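Local coordinates for Mlr3007 protein (Mesorhizobium loti, PDB 3QQM) that probably catalyses, with pyridoxal 5'-phosphate as cofactor, the transamination of leucine, isoleucine and valine with 2-oxoglutarate in branched-chain amino acid biosynthesis, at residues H127-Y132 with D138-A143; L142-E145 with I149-G152; P169-D172 with L176-V179. One frame throughout, in Å; residues are numbered along the deposited sequence.

Contact 1: residues H127-Y132 with D138-A143; sequences HARSEY and DEVLLA. With EDO (1,2-ethanediol), chain T; EDO (1,2-ethanediol), chain B.
Val140 meets three residues of segment 127-132, Ala128, Arg129 and Tyr132, and illustrates how one branched side chain can join a helix to a strand. The apolar part divides between its methyls. With CG1 anti to the backbone N (chi1 178°), that branch reaches Ala128, 4.0 Å from its CB, while CG2 is turned to the other two partners. CG2 lies 3.9 Å from Tyr132 CD2 and also sits over the centre of the Arg129 guanidinium, covering one face. Further along the strand, Leu142 CG packs 3.9 Å from Ala128 CB.

Polar contacts gather round the guanidinium rim. Arg129 NH2 donates to Tyr132 O at 2.9 Å, approaching from above the carbonyl plane, and also bonds Ala137 O, so the arginine closes the turn that follows the helix. Arg129 NH1 donates to O2 of the chain T ethanediol, probably from the crystallisation liquor, at 3.0 Å and comes within 3.2 Å of Asp138 O. A leucine in place of Arg129 would probably leave Tyr132 O and Ala137 O without this donor, the turn freer to shift, and Val140 CG2 without its flat partner. On the strand itself, Glu139 OE1 accepts the N-H of Val140 at 2.8 Å and also bonds Thr153 OG1; OE2 bonds Thr155 OG1 and Ile154 N.

Helix 123-130 thus lies against strand 139-143 of the mixed sheet. Ala104, just beyond neighbouring strand 99-103, touches both Ala128 and Val140, Tyr132 OH bonds Leu103 O, and Leu141, pointing away from this helix, meets helix 197-200.

Contact 2: residues L142-E145 with I149-G152; sequences LANE and ICEG
A beta hairpin interrupted by a bulge joins Leu142 and Ala143 to Ile149, Cys150 and Glu151, at the edge of the mixed six-stranded sheet where strand 149-152 is outermost within the chain. The register gives the bulge away: Leu142 and Glu151 form an antiparallel hydrogen-bonded pair, yet the next residue, Ala143, faces Ile149, so Cys150 is the extra residue. Its psi of -57° departs from extended geometry.

Two backbone bonds hold the pairing. Leu142 N donates to Glu151 O at 3.0 Å, nearly in line with the carbonyl, and Cys150 N returns a bond of the same length to Leu142 O. At the non-hydrogen-bonded pair the backbones draw close, with Ala143 CA and Ile149 CA 4.1 Å apart; the side chains diverge, although Ile149 CD1 still comes within 4.3 Å of Ala143 CB.

Leu142 and Glu151 share a face of the sheet. The buried carboxylate of Glu151 is satisfied by Tyr125 OH and Leu176 N, linking this edge to helix 123-130 and to a later loop. Asn144 organises the turn: its OD1 accepts from the backbone N of both Arg146 and Glu148, while ND2 bonds Cys173 O.

The bulged residue packs on that asparagine. With chi1 of -62°, which sets SG opposite its own carbonyl carbon, Cys150 places the sulfur 3.7 Å from Asn144 CB.

Contact 3: residues P169-D172 with L176-V179; sequences PRLD and LPGV
Beside Leu171, whose side chain touches Pro177, Arg170 and Asp172 are clasped in a salt bridge with Arg170 NH2 2.8 Å from Asp172 OD2. The grip is side-on and double: Arg170 NE bonds Asp172 OD1 at 2.9 Å, nearly straight at 172°, and OD2 receives NH2 on its syn lone pair. Each carboxylate oxygen thus has its own nitrogen, an arrangement that restricts rotation of both groups and fastens together the residues before and after Leu171.

The contact across the loop is small and wholly apolar. Leu171 carries CG anti to its amide nitrogen (chi1 -162°), and this extends CD1 over the pyrrolidine ring of Pro177. The methyl is 3.8 Å from Pro177 CB and 3.9 Å from Pro177 CD, touching the ring broadly instead of at one corner. The same methyl also lies near the peptide that links Leu176 to Pro177.

Backbone polar atoms on both segments are held from outside. Leu171 N bonds Glu192 OE2 and Pro169 O bonds Arg181 NH2; on the other segment, Leu176 O accepts from Asn156 ND2 and Pro177 O from Arg39 NH1.

Beyond the proline, Gly178 occupies the N-cap position of helix 179-186, and Val179 N donates to phosphate oxygen OP1 of the pyridoxal-phosphate-modified lysine at position 118. The loop therefore leads into a cofactor phosphate site at a helix N terminus, a recurrent arrangement in pyridoxal-phosphate enzymes, including class-IV aminotransferases.

In the fold
Along the chain, contact 1 comes first: helix 123-130 turns back through a short loop onto strand 139-143. That strand passes directly into contact 2, which begins on the shared residues Leu142 and Ala143 and closes the hairpin, adding the outermost strand, 149-152. Contact 3 follows in series, closing the loop between strand 166-169 and helix 179-186. None nests within another or crosses it. Contacts 1 and 3 remain about 7 Å apart at their nearest atoms. Contact 2 touches both: it shares strand 139-143 with contact 1, while Pro169 packs on its Ile149-Cys150 backbone and Leu176, on the segment that runs to the cofactor phosphate, probably bonds Glu151.

Contact 1: residues H127-Y132 with D138-A143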
loop_
_atom_site.group_PDB
_atom_site.type_symbol
_atom_site.label_atom_id
_atom_site.label_comp_id
_atom_site.label_asym_id
_atom_site.label_seq_id
_atom_site.Cartn_x
_atom_site.Cartn_y
_atom_site.Cartn_z
ATOM N N HIS A 127 6.009 10.885 -8.500
ATOM C CA HIS A 127 6.073 12.340 -8.633
ATOM C C HIS A 127 5.748 13.028 -7.284
ATOM O O HIS A 127 6.428 13.982 -6.894
ATOM C CB HIS A 127 5.145 12.848 -9.750
ATOM C CG HIS A 127 5.257 14.313 -9.989
ATOM N ND1 HIS A 127 4.435 15.232 -9.368
ATOM C CD2 HIS A 127 6.132 15.032 -10.736
ATOM C CE1 HIS A 127 4.788 16.452 -9.733
ATOM N NE2 HIS A 127 5.812 16.360 -10.568
ATOM N N ALA A 128 4.745 12.506 -6.574
ATOM C CA ALA A 128 4.341 13.055 -5.285
ATOM C C ALA A 128 5.487 12.928 -4.315
ATOM O O ALA A 128 5.831 13.880 -3.635
ATOM C CB ALA A 128 3.080 12.351 -4.734
ATOM N N ARG A 129 6.102 11.752 -4.287
ATOM C CA ARG A 129 7.240 11.489 -3.410
ATOM C C ARG A 129 8.419 12.443 -3.711
ATOM O O ARG A 129 9.074 12.932 -2.794
ATOM C CB ARG A 129 7.665 10.037 -3.576
ATOM C CG ARG A 129 8.855 9.519 -2.715
ATOM C CD ARG A 129 8.626 9.633 -1.203
ATOM N NE ARG A 129 8.990 10.931 -0.667
ATOM C CZ ARG A 129 9.092 11.210 0.635
ATOM N NH1 ARG A 129 8.812 10.298 1.555
ATOM N NH2 ARG A 129 9.470 12.423 1.020
ATOM N N SER A 130 8.638 12.763 -4.981
ATOM C CA SER A 130 9.742 13.639 -5.344
ATOM C C SER A 130 9.524 15.114 -4.925
ATOM O O SER A 130 10.448 15.899 -4.953
ATOM C CB SER A 130 10.007 13.567 -6.854
ATOM O OG SER A 130 9.013 14.289 -7.563
ATOM N N GLU A 131 8.311 15.475 -4.534
ATOM C CA GLU A 131 8.031 16.835 -4.112
ATOM C C GLU A 131 8.671 17.211 -2.779
ATOM O O GLU A 131 8.856 18.390 -2.517
ATOM C CB GLU A 131 6.528 17.064 -3.954
ATOM C CG GLU A 131 5.730 16.868 -5.216
ATOM C CD GLU A 131 4.264 17.241 -5.042
ATOM O OE1 GLU A 131 3.981 18.168 -4.251
ATOM O OE2 GLU A 131 3.405 16.632 -5.717
ATOM N N TYR A 132 8.959 16.213 -1.941
ATOM C CA TYR A 132 9.520 16.445 -0.628
ATOM C C TYR A 132 10.718 15.565 -0.304
ATOM O O TYR A 132 10.770 14.406 -0.707
ATOM C CB TYR A 132 8.459 16.160 0.430
ATOM C CG TYR A 132 7.257 17.058 0.370
ATOM C CD1 TYR A 132 7.328 18.342 0.825
ATOM C CD2 TYR A 132 6.031 16.596 -0.086
ATOM C CE1 TYR A 132 6.243 19.175 0.785
ATOM C CE2 TYR A 132 4.938 17.430 -0.126
ATOM C CZ TYR A 132 5.060 18.719 0.321
ATOM O OH TYR A 132 3.991 19.569 0.299
ATOM N N ASP A 138 8.129 11.780 5.839
ATOM C CA ASP A 138 8.409 10.353 5.826
ATOM C C ASP A 138 7.431 9.726 4.836
ATOM O O ASP A 138 7.760 8.725 4.158
ATOM C CB ASP A 138 8.245 9.787 7.217
ATOM C CG ASP A 138 9.272 10.344 8.182
ATOM O OD1 ASP A 138 10.477 9.986 8.025
ATOM O OD2 ASP A 138 8.882 11.105 9.101
ATOM N N GLU A 139 6.250 10.359 4.707
ATOM C CA GLU A 139 5.221 9.920 3.763
ATOM C C GLU A 139 4.470 11.134 3.216
ATOM O O GLU A 139 4.260 12.115 3.905
ATOM C CB GLU A 139 4.276 8.904 4.427
ATOM C CG GLU A 139 3.063 8.408 3.604
ATOM C CD GLU A 139 3.438 7.702 2.286
ATOM O OE1 GLU A 139 4.209 8.267 1.492
ATOM O OE2 GLU A 139 2.862 6.620 2.002
ATOM N N VAL A 140 4.056 11.027 1.960
ATOM C CA VAL A 140 3.378 12.079 1.260
ATOM C C VAL A 140 1.976 11.642 0.929
ATOM O O VAL A 140 1.779 10.567 0.353
ATOM C CB VAL A 140 4.151 12.395 -0.058
ATOM C CG1 VAL A 140 3.460 13.485 -0.881
ATOM C CG2 VAL A 140 5.550 12.791 0.270
ATOM N N LEU A 141 0.995 12.470 1.275
ATOM C CA LEU A 141 -0.380 12.157 0.975
ATOM C C LEU A 141 -0.811 12.833 -0.323
ATOM O O LEU A 141 -0.291 13.898 -0.690
ATOM C CB LEU A 141 -1.317 12.610 2.098
ATOM C CG LEU A 141 -1.038 12.132 3.529
ATOM C CD1 LEU A 141 -2.173 12.587 4.471
ATOM C CD2 LEU A 141 -0.854 10.606 3.576
ATOM N N LEU A 142 -1.758 12.197 -1.012
ATOM C CA LEU A 142 -2.338 12.712 -2.238
ATOM C C LEU A 142 -3.860 12.821 -2.076
ATOM O O LEU A 142 -4.493 11.944 -1.484
ATOM C CB LEU A 142 -2.056 11.781 -3.435
ATOM C CG LEU A 142 -0.604 11.546 -3.857
ATOM C CD1 LEU A 142 0.049 10.581 -2.885
ATOM C CD2 LEU A 142 -0.535 10.987 -5.261
ATOM N N ALA A 143 -4.427 13.887 -2.627
ATOM C CA ALA A 143 -5.868 14.117 -2.628
ATOM C C ALA A 143 -6.360 14.008 -4.069
ATOM O O ALA A 143 -5.572 13.973 -4.967
ATOM C CB ALA A 143 -6.210 15.499 -2.046
HETATM C C1 EDO T . 8.580 5.845 0.723
HETATM O O1 EDO T . 9.720 6.404 0.067
HETATM C C2 EDO T . 8.155 6.756 1.874
HETATM O O2 EDO T . 7.192 7.718 1.448
HETATM C C1 EDO B . 13.581 11.321 9.628
HETATM O O1 EDO B . 12.416 10.484 9.647
HETATM C C2 EDO B . 13.269 12.660 8.962
HETATM O O2 EDO B . 12.024 13.211 9.430
#

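Contact 2: residues L142-E145 with I149-G152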
loop_
_atom_site.group_PDB
_atom_site.type_symbol
_atom_site.label_atom_id
_atom_site.label_comp_id
_atom_site.label_asym_id
_atom_site.label_seq_id
_atom_site.Cartn_x
_atom_site.Cartn_y
_atom_site.Cartn_z
ATOM N N LEU A 142 -1.758 12.197 -1.012
ATOM C CA LEU A 142 -2.338 12.712 -2.238
ATOM C C LEU A 142 -3.860 12.821 -2.076
ATOM O O LEU A 142 -4.493 11.944 -1.484
ATOM C CB LEU A 142 -2.056 11.781 -3.435
ATOM C CG LEU A 142 -0.604 11.546 -3.857
ATOM C CD1 LEU A 142 0.049 10.581 -2.885
ATOM C CD2 LEU A 142 -0.535 10.987 -5.261
ATOM N N ALA A 143 -4.427 13.887 -2.627
ATOM C CA ALA A 143 -5.868 14.117 -2.628
ATOM C C ALA A 143 -6.360 14.008 -4.069
ATOM O O ALA A 143 -5.572 13.973 -4.967
ATOM C CB ALA A 143 -6.210 15.499 -2.046
ATOM N N ASN A 144 -7.673 13.943 -4.270
ATOM C CA ASN A 144 -8.255 13.830 -5.605
ATOM C C ASN A 144 -8.802 15.168 -6.109
ATOM O O ASN A 144 -8.591 16.191 -5.474
ATOM C CB ASN A 144 -9.340 12.752 -5.615
ATOM C CG ASN A 144 -10.550 13.105 -4.742
ATOM O OD1 ASN A 144 -10.742 14.273 -4.331
ATOM N ND2 ASN A 144 -11.387 12.095 -4.470
ATOM N N GLU A 145 -9.540 15.149 -7.231
ATOM C CA GLU A 145 -10.075 16.405 -7.846
ATOM C C GLU A 145 -11.079 17.162 -6.997
ATOM O O GLU A 145 -11.434 18.275 -7.315
ATOM C CB GLU A 145 -10.646 16.175 -9.274
ATOM C CG GLU A 145 -11.920 15.335 -9.431
ATOM C CD GLU A 145 -11.746 13.799 -9.254
ATOM O OE1 GLU A 145 -10.707 13.321 -8.732
ATOM O OE2 GLU A 145 -12.670 13.073 -9.647
ATOM N N ILE A 149 -8.714 13.538 0.693
ATOM C CA ILE A 149 -7.530 12.760 0.894
ATOM C C ILE A 149 -7.842 11.350 0.485
ATOM O O ILE A 149 -8.916 10.815 0.828
ATOM C CB ILE A 149 -7.092 12.740 2.370
ATOM C CG1 ILE A 149 -6.564 14.108 2.773
ATOM C CG2 ILE A 149 -6.002 11.674 2.604
ATOM C CD1 ILE A 149 -5.250 14.511 2.048
ATOM N N CYS A 150 -6.912 10.742 -0.241
ATOM C CA CYS A 150 -7.082 9.379 -0.676
ATOM C C CYS A 150 -6.155 8.377 0.057
ATOM O O CYS A 150 -6.617 7.408 0.709
ATOM C CB CYS A 150 -6.812 9.288 -2.173
ATOM S SG CYS A 150 -7.923 10.245 -3.275
ATOM N N GLU A 151 -4.854 8.629 -0.030
ATOM C CA GLU A 151 -3.853 7.709 0.501
ATOM C C GLU A 151 -2.460 8.300 0.439
ATOM O O GLU A 151 -2.259 9.429 -0.014
ATOM C CB GLU A 151 -3.865 6.442 -0.387
ATOM C CG GLU A 151 -3.526 6.759 -1.877
ATOM C CD GLU A 151 -3.670 5.560 -2.863
ATOM O OE1 GLU A 151 -3.734 4.382 -2.421
ATOM O OE2 GLU A 151 -3.703 5.818 -4.103
ATOM N N GLY A 152 -1.500 7.538 0.937
ATOM C CA GLY A 152 -0.104 7.905 0.865
ATOM C C GLY A 152 0.473 7.230 -0.378
ATOM O O GLY A 152 -0.202 6.398 -1.017
#

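Contact 3: residues P169-D172 with L176-V179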
loop_
_atom_site.group_PDB
_atom_site.type_symbol
_atom_site.label_atom_id
_atom_site.label_comp_id
_atom_site.label_asym_id
_atom_site.label_seq_id
_atom_site.Cartn_x
_atom_site.Cartn_y
_atom_site.Cartn_z
ATOM N N PRO A 169 -10.164 6.785 3.977
ATOM C CA PRO A 169 -10.865 7.212 2.786
ATOM C C PRO A 169 -11.637 6.096 2.045
ATOM O O PRO A 169 -11.120 4.993 1.834
ATOM C CB PRO A 169 -9.747 7.780 1.929
ATOM C CG PRO A 169 -8.803 8.315 2.883
ATOM C CD PRO A 169 -8.789 7.315 3.983
ATOM N N ARG A 170 -12.863 6.431 1.657
ATOM C CA ARG A 170 -13.749 5.529 0.930
ATOM C C ARG A 170 -13.120 5.247 -0.406
ATOM O O ARG A 170 -12.571 6.132 -1.034
ATOM C CB ARG A 170 -15.136 6.161 0.779
ATOM C CG ARG A 170 -16.229 5.182 0.527
ATOM C CD ARG A 170 -17.614 5.810 0.681
ATOM N NE ARG A 170 -17.975 6.641 -0.457
ATOM C CZ ARG A 170 -19.088 7.367 -0.533
ATOM N NH1 ARG A 170 -19.923 7.448 0.496
ATOM N NH2 ARG A 170 -19.341 8.056 -1.633
ATOM N N LEU A 171 -13.238 4.006 -0.849
ATOM C CA LEU A 171 -12.608 3.543 -2.067
ATOM C C LEU A 171 -12.927 4.378 -3.336
ATOM O O LEU A 171 -12.018 4.625 -4.155
ATOM C CB LEU A 171 -12.964 2.081 -2.299
ATOM C CG LEU A 171 -12.050 1.364 -3.282
ATOM C CD1 LEU A 171 -10.589 1.397 -2.757
ATOM C CD2 LEU A 171 -12.555 -0.080 -3.503
ATOM N N ASP A 172 -14.174 4.820 -3.498
ATOM C CA ASP A 172 -14.521 5.621 -4.669
ATOM C C ASP A 172 -13.759 6.973 -4.748
ATOM O O ASP A 172 -13.875 7.660 -5.734
ATOM C CB ASP A 172 -16.041 5.838 -4.803
ATOM C CG ASP A 172 -16.649 6.545 -3.602
ATOM O OD1 ASP A 172 -15.983 6.639 -2.526
ATOM O OD2 ASP A 172 -17.811 6.979 -3.713
ATOM N N LEU A 176 -5.790 2.692 -3.632
ATOM C CA LEU A 176 -5.585 1.270 -3.617
ATOM C C LEU A 176 -6.306 0.632 -2.420
ATOM O O LEU A 176 -6.158 1.089 -1.293
ATOM C CB LEU A 176 -4.114 0.967 -3.496
ATOM C CG LEU A 176 -3.765 -0.507 -3.551
ATOM C CD1 LEU A 176 -3.904 -0.978 -4.962
ATOM C CD2 LEU A 176 -2.336 -0.776 -3.027
ATOM N N PRO A 177 -7.122 -0.407 -2.670
ATOM C CA PRO A 177 -7.715 -1.056 -1.533
ATOM C C PRO A 177 -6.623 -1.883 -0.900
ATOM O O PRO A 177 -6.396 -3.021 -1.303
ATOM C CB PRO A 177 -8.813 -1.946 -2.147
ATOM C CG PRO A 177 -8.359 -2.212 -3.523
ATOM C CD PRO A 177 -7.660 -0.924 -3.941
ATOM N N GLY A 178 -5.905 -1.284 0.039
ATOM C CA GLY A 178 -4.827 -1.963 0.721
ATOM C C GLY A 178 -5.278 -3.162 1.524
ATOM O O GLY A 178 -6.425 -3.253 1.969
ATOM N N VAL A 179 -4.343 -4.089 1.686
ATOM C CA VAL A 179 -4.536 -5.315 2.423
ATOM C C VAL A 179 -4.630 -5.064 3.948
ATOM O O VAL A 179 -5.437 -5.671 4.611
ATOM C CB VAL A 179 -3.425 -6.311 2.051
ATOM C CG1 VAL A 179 -3.236 -7.408 3.125
ATOM C CG2 VAL A 179 -3.709 -6.893 0.638
#